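Local structure of ABC transporter, periplasmic solute-binding protein (Rhizobium meliloti, 4WED) at residues A114-L119 / L140-D145; M277-D282 / Q291-V296; S496-S501 / Q505-P510. The protein probably binds a peptide, nickel or heme-type solute in the periplasm and delivers it to an ABC transporter. One frame throughout, in Å; residues are numbered along the deposited sequence.

Contact 1: A114-L119 / L140-D145; sequences ACKWNL and LEVVDD
Lys116 stretches out from helix 112-122 and lays its methylenes against Leu140 and Val142 of strand 137-144. With CG anti to the backbone N (chi1 175°) and the chain extended beyond it, the lysine runs across the Val142 side chain at about a right angle, and its CD meets Val142 CG2 at 3.6 Å. Its CG touches Leu140 CD1 at 4.0 Å, the two side chains meeting at a slant. That same methyl of Leu140 also reaches Leu119 CB, again at 4.0 Å, so it sits against two residues one helical turn apart. The ammonium nitrogen goes on past the valine: Lys116 NZ lies 3.9 Å from Leu140 O, a loose approach and not a hydrogen bond. Strand 137-144 is an outermost strand of a four-stranded antiparallel sheet, and the helix packs on it nearly antiparallel, at 171° with the segment axes 9.6 Å apart. This helix packed on a small antiparallel sheet is consistent with the extra subdomain of domain I that marks this family. The next strand, 147-152, adds Ile148, which touches both Leu140 and Cys115. Farther along the edge strand Val143 and Asp144 both face His147 in a classic beta bulge, while on the helix Asn118 ND2 bonds back to Ala114 O at 3.0 Å from above the carbonyl plane.

Contact 2: M277-D282 / Q291-V296; sequences MAFNPD and QVRKAV
Phe279 and Arg293 mark the nearest backbone approach, their CA atoms 7.6 Å apart, where strand 277-279 and helix 291-296 run almost antiparallel at 161° with axes 10.6 Å apart. The chain leaves the strand, turns through a short connection and comes back as the helix, which lies against the strand without any hydrogen bond between the two segments. Phe279 and Arg293 carry most of the contact. The aliphatic part of Arg293 lies over one face of the phenyl ring in a CH-pi contact, CG 4.0 Å from the Phe279 centroid and only 6° off the ring normal. Farther out on the same side chain, Arg293 CD comes to 3.7 Å from Phe279 CD2. A bend about the CG-CD bond turns the guanidinium, tilted 54° to the phenyl plane, away from the ring: NE donates to Leu287 O, and weaker bonds reach Lys288 O and Asp486 O. At the ring edge, in its plane, Val296 CG1 meets Phe279 CE1 at 3.9 Å. The same methyl is touched by Met277, present as selenomethionine, whose CE stands 3.5 Å from Val296 CG1 and whose chain bends at its last torsion before crossing the valine at about a right angle. Strand 274-279 lies between strands 417-421 and 488-500, antiparallel to both; Leu417 and Ala489 of these neighbours also touch Phe279, while helix 339-348 packs against helix 290-299 through Leu346 on Ala295.

Contact 3: S496-S501 / Q505-P510; sequences SIWAHS and QGFTSP
An aromatic cluster of Trp498, His500 and Phe507 joins the last residues of strand 488-500 to the loop that follows strand 504-505. Phe507 is the centre piece. Its CG stands anti to the backbone N (chi1 177°), which carries the ring from the loop toward the strand and between the other two side chains. At its far end Phe507 CZ touches Trp498 CB at 3.6 Å; the phenyl and the five-membered ring of the indole lie at an oblique 42°, their side chains crossing at about a right angle. At its near end Phe507 CB meets His500 CD2 at 3.7 Å, and these two rings are likewise oblique. The imidazole is fixed on its other flank: His500 ND1 donates to Ser501 O at 2.7 Å, almost straight at 167°, with the acceptor in the ring plane and the donor above the carbonyl plane. Farther along the loop, Pro510 meets the pyrrole side of the indole, its CD 3.6 Å from Trp498 NE1 and its CG 4.0 Å from Trp498 CE2. An alanine in place of Trp498 would keep the CB beside Phe507 but is likely to open a gap beside Pro510 and to leave the end of the phenyl ring freer to shift. Leu242 of the neighbouring strand 242-244 touches all three aromatic residues, and Pro517 covers Trp498 and Phe507. The side chain of Pro510 is about 7 Å from the sodium ion held by Asp62 and Asp515. Here the aromatic cluster joins the irregular segment 505-510 to the face of strand 488-500 in its antiparallel sheet.

Along the chain the contacts follow in series, contact 1 closing before contact 2 opens and contact 3 lying near the C-terminus. Contacts 1 and 2 are farthest apart, with centres about 51 Å from each other on opposite sides of the chain's centre; the centre of contact 3 lies about 37 Å from that of contact 1 and about 38 Å from that of contact 2, and none touches another. Contacts 2 and 3 are nevertheless tied together, since strand 274-279 pairs with the long strand 488-500, whose far end carries contact 3. Contact 1 belongs to a separate four-stranded sheet. The spread is consistent with the multi-lobed build of this family, in which lobes enclose the solute between them.

Contact 1: A114-L119 / L140-D145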
ATOM      1  N   ALA A 114     -29.597  -3.234  -7.965  1.00 65.49           N
ATOM      2  CA  ALA A 114     -28.954  -3.489  -6.684  1.00 64.42           C
ATOM      3  C   ALA A 114     -27.625  -2.753  -6.647  1.00 64.01           C
ATOM      4  O   ALA A 114     -27.201  -2.249  -5.621  1.00 66.64           O
ATOM      5  CB  ALA A 114     -28.764  -4.982  -6.469  1.00 66.58           C
ATOM      6  N   CYS A 115     -26.993  -2.642  -7.801  1.00 63.46           N
ATOM      7  CA  CYS A 115     -25.762  -1.899  -7.929  1.00 61.00           C
ATOM      8  C   CYS A 115     -25.921  -0.394  -7.712  1.00 61.39           C
ATOM      9  O   CYS A 115     -25.163   0.210  -6.951  1.00 62.16           O
ATOM     10  CB  CYS A 115     -25.201  -2.164  -9.317  1.00 62.48           C
ATOM     11  SG  CYS A 115     -23.610  -1.384  -9.571  1.00 63.28           S
ATOM     12  N   LYS A 116     -26.895   0.205  -8.385  1.00 61.15           N
ATOM     13  CA  LYS A 116     -27.244   1.619  -8.157  1.00 65.50           C
ATOM     14  C   LYS A 116     -27.514   1.894  -6.689  1.00 66.06           C
ATOM     15  O   LYS A 116     -27.060   2.900  -6.152  1.00 64.52           O
ATOM     16  CB  LYS A 116     -28.500   1.989  -8.979  1.00 69.85           C
ATOM     17  CG  LYS A 116     -29.109   3.384  -8.803  1.00 73.71           C
ATOM     18  CD  LYS A 116     -30.330   3.553  -9.732  1.00 77.18           C
ATOM     19  CE  LYS A 116     -30.761   5.006  -9.950  1.00 83.01           C
ATOM     20  NZ  LYS A 116     -31.479   5.278 -11.254  1.00 88.15           N
ATOM     21  N   TRP A 117     -28.299   1.018  -6.063  1.00 65.64           N
ATOM     22  CA  TRP A 117     -28.762   1.223  -4.690  1.00 66.75           C
ATOM     23  C   TRP A 117     -27.584   1.310  -3.728  1.00 64.60           C
ATOM     24  O   TRP A 117     -27.583   2.108  -2.817  1.00 64.97           O
ATOM     25  CB  TRP A 117     -29.673   0.061  -4.295  1.00 70.99           C
ATOM     26  CG  TRP A 117     -30.199   0.094  -2.858  1.00 77.70           C
ATOM     27  CD1 TRP A 117     -31.332   0.710  -2.425  1.00 76.96           C
ATOM     28  CD2 TRP A 117     -29.620  -0.549  -1.688  1.00 77.87           C
ATOM     29  NE1 TRP A 117     -31.487   0.514  -1.073  1.00 80.29           N
ATOM     30  CE2 TRP A 117     -30.463  -0.252  -0.593  1.00 78.02           C
ATOM     31  CE3 TRP A 117     -28.478  -1.342  -1.471  1.00 77.87           C
ATOM     32  CZ2 TRP A 117     -30.210  -0.714   0.706  1.00 80.52           C
ATOM     33  CZ3 TRP A 117     -28.216  -1.795  -0.183  1.00 79.21           C
ATOM     34  CH2 TRP A 117     -29.092  -1.487   0.895  1.00 81.19           C
ATOM     35  N   ASN A 118     -26.580   0.479  -3.960  1.00 62.28           N
ATOM     36  CA  ASN A 118     -25.316   0.517  -3.210  1.00 63.65           C
ATOM     37  C   ASN A 118     -24.487   1.737  -3.500  1.00 63.58           C
ATOM     38  O   ASN A 118     -24.053   2.435  -2.593  1.00 72.83           O
ATOM     39  CB  ASN A 118     -24.453  -0.702  -3.553  1.00 61.50           C
ATOM     40  CG  ASN A 118     -24.772  -1.894  -2.683  1.00 63.39           C
ATOM     41  OD1 ASN A 118     -24.357  -1.948  -1.531  1.00 67.94           O
ATOM     42  ND2 ASN A 118     -25.489  -2.855  -3.228  1.00 64.48           N
ATOM     43  N   LEU A 119     -24.248   1.972  -4.776  1.00 60.06           N
ATOM     44  CA  LEU A 119     -23.486   3.106  -5.193  1.00 58.76           C
ATOM     45  C   LEU A 119     -24.083   4.388  -4.681  1.00 63.25           C
ATOM     46  O   LEU A 119     -23.374   5.276  -4.231  1.00 63.29           O
ATOM     47  CB  LEU A 119     -23.445   3.102  -6.695  1.00 59.65           C
ATOM     48  CG  LEU A 119     -22.501   2.020  -7.204  1.00 61.20           C
ATOM     49  CD1 LEU A 119     -22.467   2.085  -8.715  1.00 60.57           C
ATOM     50  CD2 LEU A 119     -21.079   2.122  -6.648  1.00 62.41           C
ATOM     51  N   LEU A 140     -25.881   8.882 -12.367  1.00 88.37           N
ATOM     52  CA  LEU A 140     -25.884   7.440 -12.464  1.00 87.97           C
ATOM     53  C   LEU A 140     -27.110   6.919 -13.227  1.00 92.24           C
ATOM     54  O   LEU A 140     -28.200   6.852 -12.660  1.00 96.04           O
ATOM     55  CB  LEU A 140     -25.912   6.910 -11.043  1.00 83.35           C
ATOM     56  CG  LEU A 140     -25.328   5.540 -10.796  1.00 83.96           C
ATOM     57  CD1 LEU A 140     -25.535   5.198  -9.326  1.00 82.69           C
ATOM     58  CD2 LEU A 140     -25.959   4.498 -11.702  1.00 86.08           C
ATOM     59  N   GLU A 141     -26.941   6.536 -14.493  1.00 91.81           N
ATOM     60  CA  GLU A 141     -28.065   5.997 -15.261  1.00 92.28           C
ATOM     61  C   GLU A 141     -28.015   4.482 -15.425  1.00 84.71           C
ATOM     62  O   GLU A 141     -27.098   3.935 -15.980  1.00 80.25           O
ATOM     63  CB  GLU A 141     -28.198   6.671 -16.631  1.00 97.36           C
ATOM     64  CG  GLU A 141     -27.104   6.333 -17.628  1.00 99.66           C
ATOM     65  N   VAL A 142     -29.047   3.819 -14.935  1.00 87.12           N
ATOM     66  CA  VAL A 142     -29.327   2.419 -15.283  1.00 84.93           C
ATOM     67  C   VAL A 142     -29.824   2.330 -16.743  1.00 83.11           C
ATOM     68  O   VAL A 142     -30.601   3.164 -17.208  1.00 80.82           O
ATOM     69  CB  VAL A 142     -30.375   1.813 -14.329  1.00 85.16           C
ATOM     70  CG1 VAL A 142     -30.690   0.364 -14.696  1.00 85.74           C
ATOM     71  CG2 VAL A 142     -29.882   1.919 -12.895  1.00 83.02           C
ATOM     72  N   VAL A 143     -29.327   1.331 -17.457  1.00 81.62           N
ATOM     73  CA  VAL A 143     -29.631   1.151 -18.868  1.00 82.47           C
ATOM     74  C   VAL A 143     -30.406  -0.131 -18.996  1.00 84.55           C
ATOM     75  O   VAL A 143     -31.488  -0.137 -19.567  1.00 85.80           O
ATOM     76  CB  VAL A 143     -28.360   1.121 -19.743  1.00 82.80           C
ATOM     77  CG1 VAL A 143     -28.663   0.669 -21.169  1.00 82.01           C
ATOM     78  CG2 VAL A 143     -27.706   2.506 -19.759  1.00 83.16           C
ATOM     79  N   ASP A 144     -29.869  -1.222 -18.471  1.00 81.77           N
ATOM     80  CA  ASP A 144     -30.659  -2.434 -18.357  1.00 83.47           C
ATOM     81  C   ASP A 144     -30.298  -3.198 -17.046  1.00 82.54           C
ATOM     82  O   ASP A 144     -29.555  -2.671 -16.195  1.00 78.21           O
ATOM     83  CB  ASP A 144     -30.541  -3.274 -19.645  1.00 84.40           C
ATOM     84  CG  ASP A 144     -29.216  -4.004 -19.758  1.00 88.01           C
ATOM     85  OD1 ASP A 144     -28.371  -3.873 -18.847  1.00 84.20           O
ATOM     86  OD2 ASP A 144     -29.015  -4.725 -20.761  1.00 93.63           O
ATOM     87  N   ASP A 145     -30.855  -4.397 -16.871  1.00 79.20           N
ATOM     88  CA  ASP A 145     -30.503  -5.259 -15.730  1.00 78.10           C
ATOM     89  C   ASP A 145     -29.010  -5.501 -15.573  1.00 73.26           C
ATOM     90  O   ASP A 145     -28.564  -5.788 -14.473  1.00 70.59           O
ATOM     91  CB  ASP A 145     -31.221  -6.615 -15.827  1.00 78.04           C
ATOM     92  CG  ASP A 145     -32.703  -6.512 -15.500  1.00 82.01           C
ATOM     93  OD1 ASP A 145     -33.222  -5.380 -15.473  1.00 80.96           O
ATOM     94  OD2 ASP A 145     -33.337  -7.562 -15.249  1.00 88.12           O
TER

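Contact 2: M277-D282 / Q291-V296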
HETATM    1  N   MSE A 277      14.412   8.222   1.549  1.00 62.13           N
HETATM    2  CA  MSE A 277      15.009   9.336   2.212  1.00 67.91           C
HETATM    3  C   MSE A 277      14.827  10.576   1.357  1.00 69.20           C
HETATM    4  O   MSE A 277      14.959  10.545   0.131  1.00 63.59           O
HETATM    5  CB  MSE A 277      16.451   9.060   2.462  1.00 73.48           C
HETATM    6  CG  MSE A 277      16.932  10.123   3.430  1.00 82.76           C
HETATM    7 SE   MSE A 277      18.788   9.671   3.904  1.00103.42          SE
HETATM    8  CE  MSE A 277      19.641   9.937   2.139  1.00 97.19           C
ATOM      9  N   ALA A 278      14.517  11.665   2.047  1.00 57.90           N
ATOM     10  CA  ALA A 278      14.238  12.948   1.472  1.00 58.63           C
ATOM     11  C   ALA A 278      15.382  13.912   1.733  1.00 60.57           C
ATOM     12  O   ALA A 278      16.091  13.811   2.738  1.00 61.16           O
ATOM     13  CB  ALA A 278      12.975  13.516   2.098  1.00 60.38           C
ATOM     14  N   PHE A 279      15.521  14.871   0.825  1.00 60.98           N
ATOM     15  CA  PHE A 279      16.585  15.854   0.858  1.00 62.74           C
ATOM     16  C   PHE A 279      15.934  17.183   1.047  1.00 63.99           C
ATOM     17  O   PHE A 279      14.907  17.436   0.437  1.00 67.36           O
ATOM     18  CB  PHE A 279      17.306  15.896  -0.509  1.00 60.82           C
ATOM     19  CG  PHE A 279      18.116  14.662  -0.815  1.00 57.04           C
ATOM     20  CD1 PHE A 279      19.226  14.345  -0.046  1.00 56.55           C
ATOM     21  CD2 PHE A 279      17.789  13.842  -1.890  1.00 59.84           C
ATOM     22  CE1 PHE A 279      19.987  13.220  -0.337  1.00 58.38           C
ATOM     23  CE2 PHE A 279      18.525  12.705  -2.171  1.00 62.58           C
ATOM     24  CZ  PHE A 279      19.642  12.393  -1.384  1.00 58.53           C
ATOM     25  N   ASN A 280      16.544  18.060   1.827  1.00 64.48           N
ATOM     26  CA  ASN A 280      16.026  19.415   1.914  1.00 65.04           C
ATOM     27  C   ASN A 280      17.032  20.488   1.544  1.00 65.05           C
ATOM     28  O   ASN A 280      17.669  21.085   2.430  1.00 67.74           O
ATOM     29  CB  ASN A 280      15.511  19.694   3.289  1.00 67.03           C
ATOM     30  CG  ASN A 280      14.822  21.022   3.351  1.00 70.12           C
ATOM     31  OD1 ASN A 280      14.633  21.688   2.330  1.00 74.81           O
ATOM     32  ND2 ASN A 280      14.458  21.421   4.530  1.00 71.19           N
ATOM     33  N   PRO A 281      17.178  20.746   0.232  1.00 65.80           N
ATOM     34  CA  PRO A 281      18.252  21.673  -0.204  1.00 65.65           C
ATOM     35  C   PRO A 281      17.975  23.135   0.172  1.00 73.16           C
ATOM     36  O   PRO A 281      18.905  23.921   0.286  1.00 78.80           O
ATOM     37  CB  PRO A 281      18.334  21.454  -1.712  1.00 64.80           C
ATOM     38  CG  PRO A 281      17.102  20.687  -2.105  1.00 63.97           C
ATOM     39  CD  PRO A 281      16.509  20.048  -0.890  1.00 61.45           C
ATOM     40  N   ASP A 282      16.711  23.481   0.413  1.00 77.59           N
ATOM     41  CA  ASP A 282      16.352  24.833   0.876  1.00 82.15           C
ATOM     42  C   ASP A 282      16.975  25.136   2.244  1.00 83.80           C
ATOM     43  O   ASP A 282      17.305  26.281   2.532  1.00 88.37           O
ATOM     44  CB  ASP A 282      14.832  25.012   0.925  1.00 84.64           C
ATOM     45  CG  ASP A 282      14.163  24.806  -0.449  1.00 88.93           C
ATOM     46  OD1 ASP A 282      14.717  25.284  -1.462  1.00 91.89           O
ATOM     47  OD2 ASP A 282      13.083  24.180  -0.523  1.00 88.86           O
ATOM     48  N   GLN A 291      25.121  16.468  -7.346  1.00 69.74           N
ATOM     49  CA  GLN A 291      26.246  15.534  -7.210  1.00 68.27           C
ATOM     50  C   GLN A 291      26.378  15.081  -5.765  1.00 64.20           C
ATOM     51  O   GLN A 291      26.767  13.933  -5.476  1.00 59.13           O
ATOM     52  CB  GLN A 291      27.584  16.179  -7.603  1.00 74.17           C
ATOM     53  CG  GLN A 291      27.742  16.708  -9.034  1.00 79.45           C
ATOM     54  CD  GLN A 291      29.179  17.190  -9.285  1.00 85.70           C
ATOM     55  OE1 GLN A 291      29.454  18.398  -9.363  1.00 85.81           O
ATOM     56  NE2 GLN A 291      30.114  16.238  -9.347  1.00 87.64           N
ATOM     57  N   VAL A 292      26.073  16.005  -4.854  1.00 61.95           N
ATOM     58  CA  VAL A 292      26.134  15.719  -3.417  1.00 58.66           C
ATOM     59  C   VAL A 292      24.988  14.813  -3.047  1.00 58.96           C
ATOM     60  O   VAL A 292      25.167  13.830  -2.345  1.00 61.49           O
ATOM     61  CB  VAL A 292      26.110  17.013  -2.598  1.00 61.50           C
ATOM     62  CG1 VAL A 292      25.914  16.741  -1.099  1.00 60.50           C
ATOM     63  CG2 VAL A 292      27.408  17.793  -2.850  1.00 66.11           C
ATOM     64  N   ARG A 293      23.802  15.115  -3.546  1.00 59.31           N
ATOM     65  CA  ARG A 293      22.682  14.213  -3.344  1.00 57.03           C
ATOM     66  C   ARG A 293      22.989  12.764  -3.821  1.00 55.45           C
ATOM     67  O   ARG A 293      22.724  11.776  -3.121  1.00 53.26           O
ATOM     68  CB  ARG A 293      21.488  14.762  -4.064  1.00 57.60           C
ATOM     69  CG  ARG A 293      20.931  16.000  -3.417  1.00 61.34           C
ATOM     70  CD  ARG A 293      19.574  16.334  -4.038  1.00 65.41           C
ATOM     71  NE  ARG A 293      19.650  17.636  -4.675  1.00 67.79           N
ATOM     72  CZ  ARG A 293      19.373  17.915  -5.926  1.00 70.54           C
ATOM     73  NH1 ARG A 293      18.911  17.008  -6.761  1.00 74.74           N
ATOM     74  NH2 ARG A 293      19.534  19.160  -6.331  1.00 78.39           N
ATOM     75  N   LYS A 294      23.548  12.652  -5.004  1.00 51.69           N
ATOM     76  CA  LYS A 294      23.871  11.366  -5.566  1.00 54.72           C
ATOM     77  C   LYS A 294      24.865  10.651  -4.671  1.00 57.50           C
ATOM     78  O   LYS A 294      24.739   9.456  -4.409  1.00 60.31           O
ATOM     79  CB  LYS A 294      24.494  11.599  -6.944  1.00 60.68           C
ATOM     80  CG  LYS A 294      24.737  10.361  -7.791  1.00 66.34           C
ATOM     81  CD  LYS A 294      25.106  10.781  -9.202  1.00 69.00           C
ATOM     82  CE  LYS A 294      25.545   9.600 -10.024  1.00 75.26           C
ATOM     83  NZ  LYS A 294      26.204  10.040 -11.298  1.00 81.91           N
ATOM     84  N   ALA A 295      25.870  11.392  -4.215  1.00 56.46           N
ATOM     85  CA  ALA A 295      26.894  10.800  -3.403  1.00 61.42           C
ATOM     86  C   ALA A 295      26.261  10.266  -2.139  1.00 59.16           C
ATOM     87  O   ALA A 295      26.549   9.146  -1.727  1.00 62.11           O
ATOM     88  CB  ALA A 295      28.001  11.800  -3.078  1.00 64.26           C
ATOM     89  N   VAL A 296      25.406  11.066  -1.518  1.00 55.71           N
ATOM     90  CA  VAL A 296      24.727  10.617  -0.332  1.00 56.22           C
ATOM     91  C   VAL A 296      24.039   9.314  -0.655  1.00 58.29           C
ATOM     92  O   VAL A 296      24.240   8.309   0.016  1.00 60.18           O
ATOM     93  CB  VAL A 296      23.717  11.647   0.162  1.00 59.89           C
ATOM     94  CG1 VAL A 296      22.799  11.039   1.192  1.00 60.30           C
ATOM     95  CG2 VAL A 296      24.454  12.831   0.761  1.00 59.39           C
TER

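Contact 3: S496-S501 / Q505-P510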
ATOM      1  N   SER A 496       6.453  -7.672   3.605  1.00 64.11           N
ATOM      2  CA  SER A 496       5.257  -8.111   4.308  1.00 64.55           C
ATOM      3  C   SER A 496       5.398  -9.586   4.529  1.00 63.04           C
ATOM      4  O   SER A 496       5.615 -10.366   3.588  1.00 66.46           O
ATOM      5  CB  SER A 496       4.004  -7.844   3.471  1.00 67.64           C
ATOM      6  OG  SER A 496       2.814  -8.033   4.228  1.00 70.27           O
ATOM      7  N   ILE A 497       5.285  -9.972   5.779  1.00 63.91           N
ATOM      8  CA  ILE A 497       5.696 -11.294   6.184  1.00 65.27           C
ATOM      9  C   ILE A 497       4.528 -12.059   6.740  1.00 63.07           C
ATOM     10  O   ILE A 497       3.851 -11.586   7.651  1.00 63.28           O
ATOM     11  CB  ILE A 497       6.782 -11.207   7.236  1.00 70.62           C
ATOM     12  CG1 ILE A 497       7.960 -10.405   6.671  1.00 70.11           C
ATOM     13  CG2 ILE A 497       7.232 -12.609   7.672  1.00 76.49           C
ATOM     14  CD1 ILE A 497       8.843  -9.832   7.761  1.00 74.56           C
ATOM     15  N   TRP A 498       4.304 -13.231   6.157  1.00 61.52           N
ATOM     16  CA  TRP A 498       3.292 -14.180   6.604  1.00 62.48           C
ATOM     17  C   TRP A 498       3.944 -15.472   7.016  1.00 61.86           C
ATOM     18  O   TRP A 498       5.018 -15.795   6.536  1.00 63.13           O
ATOM     19  CB  TRP A 498       2.277 -14.424   5.491  1.00 62.63           C
ATOM     20  CG  TRP A 498       1.347 -13.260   5.271  1.00 59.89           C
ATOM     21  CD1 TRP A 498       1.621 -12.090   4.626  1.00 59.39           C
ATOM     22  CD2 TRP A 498       0.004 -13.163   5.717  1.00 60.56           C
ATOM     23  NE1 TRP A 498       0.525 -11.252   4.652  1.00 57.40           N
ATOM     24  CE2 TRP A 498      -0.485 -11.893   5.321  1.00 60.69           C
ATOM     25  CE3 TRP A 498      -0.837 -14.011   6.443  1.00 63.88           C
ATOM     26  CZ2 TRP A 498      -1.789 -11.482   5.593  1.00 60.25           C
ATOM     27  CZ3 TRP A 498      -2.130 -13.596   6.727  1.00 64.11           C
ATOM     28  CH2 TRP A 498      -2.597 -12.344   6.294  1.00 63.50           C
ATOM     29  N   ALA A 499       3.348 -16.185   7.970  1.00 63.55           N
ATOM     30  CA  ALA A 499       3.720 -17.574   8.185  1.00 63.29           C
ATOM     31  C   ALA A 499       2.483 -18.439   8.224  1.00 63.92           C
ATOM     32  O   ALA A 499       1.449 -17.996   8.689  1.00 64.31           O
ATOM     33  CB  ALA A 499       4.542 -17.738   9.440  1.00 66.89           C
ATOM     34  N   HIS A 500       2.593 -19.659   7.700  1.00 65.18           N
ATOM     35  CA  HIS A 500       1.555 -20.675   7.801  1.00 66.13           C
ATOM     36  C   HIS A 500       2.093 -21.989   8.329  1.00 71.98           C
ATOM     37  O   HIS A 500       3.317 -22.212   8.447  1.00 73.09           O
ATOM     38  CB  HIS A 500       0.895 -20.954   6.443  1.00 66.34           C
ATOM     39  CG  HIS A 500       1.830 -21.421   5.362  1.00 66.15           C
ATOM     40  ND1 HIS A 500       2.336 -22.708   5.298  1.00 70.83           N
ATOM     41  CD2 HIS A 500       2.315 -20.776   4.277  1.00 66.08           C
ATOM     42  CE1 HIS A 500       3.112 -22.819   4.232  1.00 71.64           C
ATOM     43  NE2 HIS A 500       3.103 -21.663   3.585  1.00 68.52           N
ATOM     44  N   SER A 501       1.154 -22.884   8.617  1.00 74.86           N
ATOM     45  CA  SER A 501       1.504 -24.183   9.140  1.00 76.84           C
ATOM     46  C   SER A 501       1.842 -25.088   7.964  1.00 77.24           C
ATOM     47  O   SER A 501       1.581 -24.760   6.799  1.00 76.39           O
ATOM     48  CB  SER A 501       0.371 -24.756   9.994  1.00 77.37           C
ATOM     49  OG  SER A 501      -0.874 -24.706   9.340  1.00 75.10           O
ATOM     50  N   GLN A 505      -1.317 -25.608   1.974  1.00 69.86           N
ATOM     51  CA  GLN A 505      -0.784 -25.544   0.636  1.00 68.33           C
ATOM     52  C   GLN A 505      -1.491 -24.447  -0.101  1.00 64.37           C
ATOM     53  O   GLN A 505      -2.630 -24.065   0.212  1.00 62.40           O
ATOM     54  CB  GLN A 505      -1.027 -26.837  -0.089  1.00 71.98           C
ATOM     55  CG  GLN A 505      -0.331 -28.023   0.551  1.00 79.03           C
ATOM     56  CD  GLN A 505      -0.248 -29.195  -0.406  1.00 84.42           C
ATOM     57  OE1 GLN A 505      -1.263 -29.664  -0.931  1.00 85.84           O
ATOM     58  NE2 GLN A 505       0.964 -29.658  -0.664  1.00 90.53           N
ATOM     59  N   GLY A 506      -0.813 -23.938  -1.097  1.00 62.24           N
ATOM     60  CA  GLY A 506      -1.441 -22.990  -1.985  1.00 61.23           C
ATOM     61  C   GLY A 506      -1.490 -21.599  -1.431  1.00 58.95           C
ATOM     62  O   GLY A 506      -2.201 -20.770  -1.975  1.00 58.45           O
ATOM     63  N   PHE A 507      -0.718 -21.307  -0.381  1.00 64.00           N
ATOM     64  CA  PHE A 507      -0.745 -19.959   0.188  1.00 63.73           C
ATOM     65  C   PHE A 507      -0.265 -18.939  -0.844  1.00 64.56           C
ATOM     66  O   PHE A 507       0.775 -19.129  -1.493  1.00 63.81           O
ATOM     67  CB  PHE A 507       0.078 -19.807   1.462  1.00 64.34           C
ATOM     68  CG  PHE A 507       0.103 -18.395   1.987  1.00 63.41           C
ATOM     69  CD1 PHE A 507      -0.976 -17.885   2.687  1.00 62.72           C
ATOM     70  CD2 PHE A 507       1.187 -17.569   1.773  1.00 64.18           C
ATOM     71  CE1 PHE A 507      -0.946 -16.581   3.171  1.00 62.26           C
ATOM     72  CE2 PHE A 507       1.202 -16.260   2.220  1.00 62.06           C
ATOM     73  CZ  PHE A 507       0.138 -15.767   2.924  1.00 62.17           C
ATOM     74  N   THR A 508      -1.050 -17.875  -0.980  1.00 61.84           N
ATOM     75  CA  THR A 508      -0.809 -16.849  -1.982  1.00 60.84           C
ATOM     76  C   THR A 508      -0.748 -15.508  -1.262  1.00 59.29           C
ATOM     77  O   THR A 508      -1.724 -15.105  -0.628  1.00 63.21           O
ATOM     78  CB  THR A 508      -1.945 -16.874  -3.021  1.00 59.77           C
ATOM     79  OG1 THR A 508      -2.023 -18.183  -3.625  1.00 61.02           O
ATOM     80  CG2 THR A 508      -1.731 -15.827  -4.091  1.00 61.01           C
ATOM     81  N   SER A 509       0.398 -14.834  -1.328  1.00 57.02           N
ATOM     82  CA  SER A 509       0.580 -13.590  -0.585  1.00 56.45           C
ATOM     83  C   SER A 509      -0.475 -12.576  -1.040  1.00 56.80           C
ATOM     84  O   SER A 509      -0.718 -12.414  -2.229  1.00 54.30           O
ATOM     85  CB  SER A 509       1.963 -12.978  -0.828  1.00 56.79           C
ATOM     86  OG  SER A 509       3.014 -13.865  -0.575  1.00 61.42           O
ATOM     87  N   PRO A 510      -1.093 -11.867  -0.097  1.00 60.73           N
ATOM     88  CA  PRO A 510      -2.131 -10.912  -0.501  1.00 57.58           C
ATOM     89  C   PRO A 510      -1.539  -9.775  -1.300  1.00 56.12           C
ATOM     90  O   PRO A 510      -0.401  -9.380  -1.088  1.00 56.43           O
ATOM     91  CB  PRO A 510      -2.655 -10.381   0.814  1.00 59.77           C
ATOM     92  CG  PRO A 510      -1.496 -10.521   1.747  1.00 61.58           C
ATOM     93  CD  PRO A 510      -0.793 -11.791   1.341  1.00 61.06           C
TER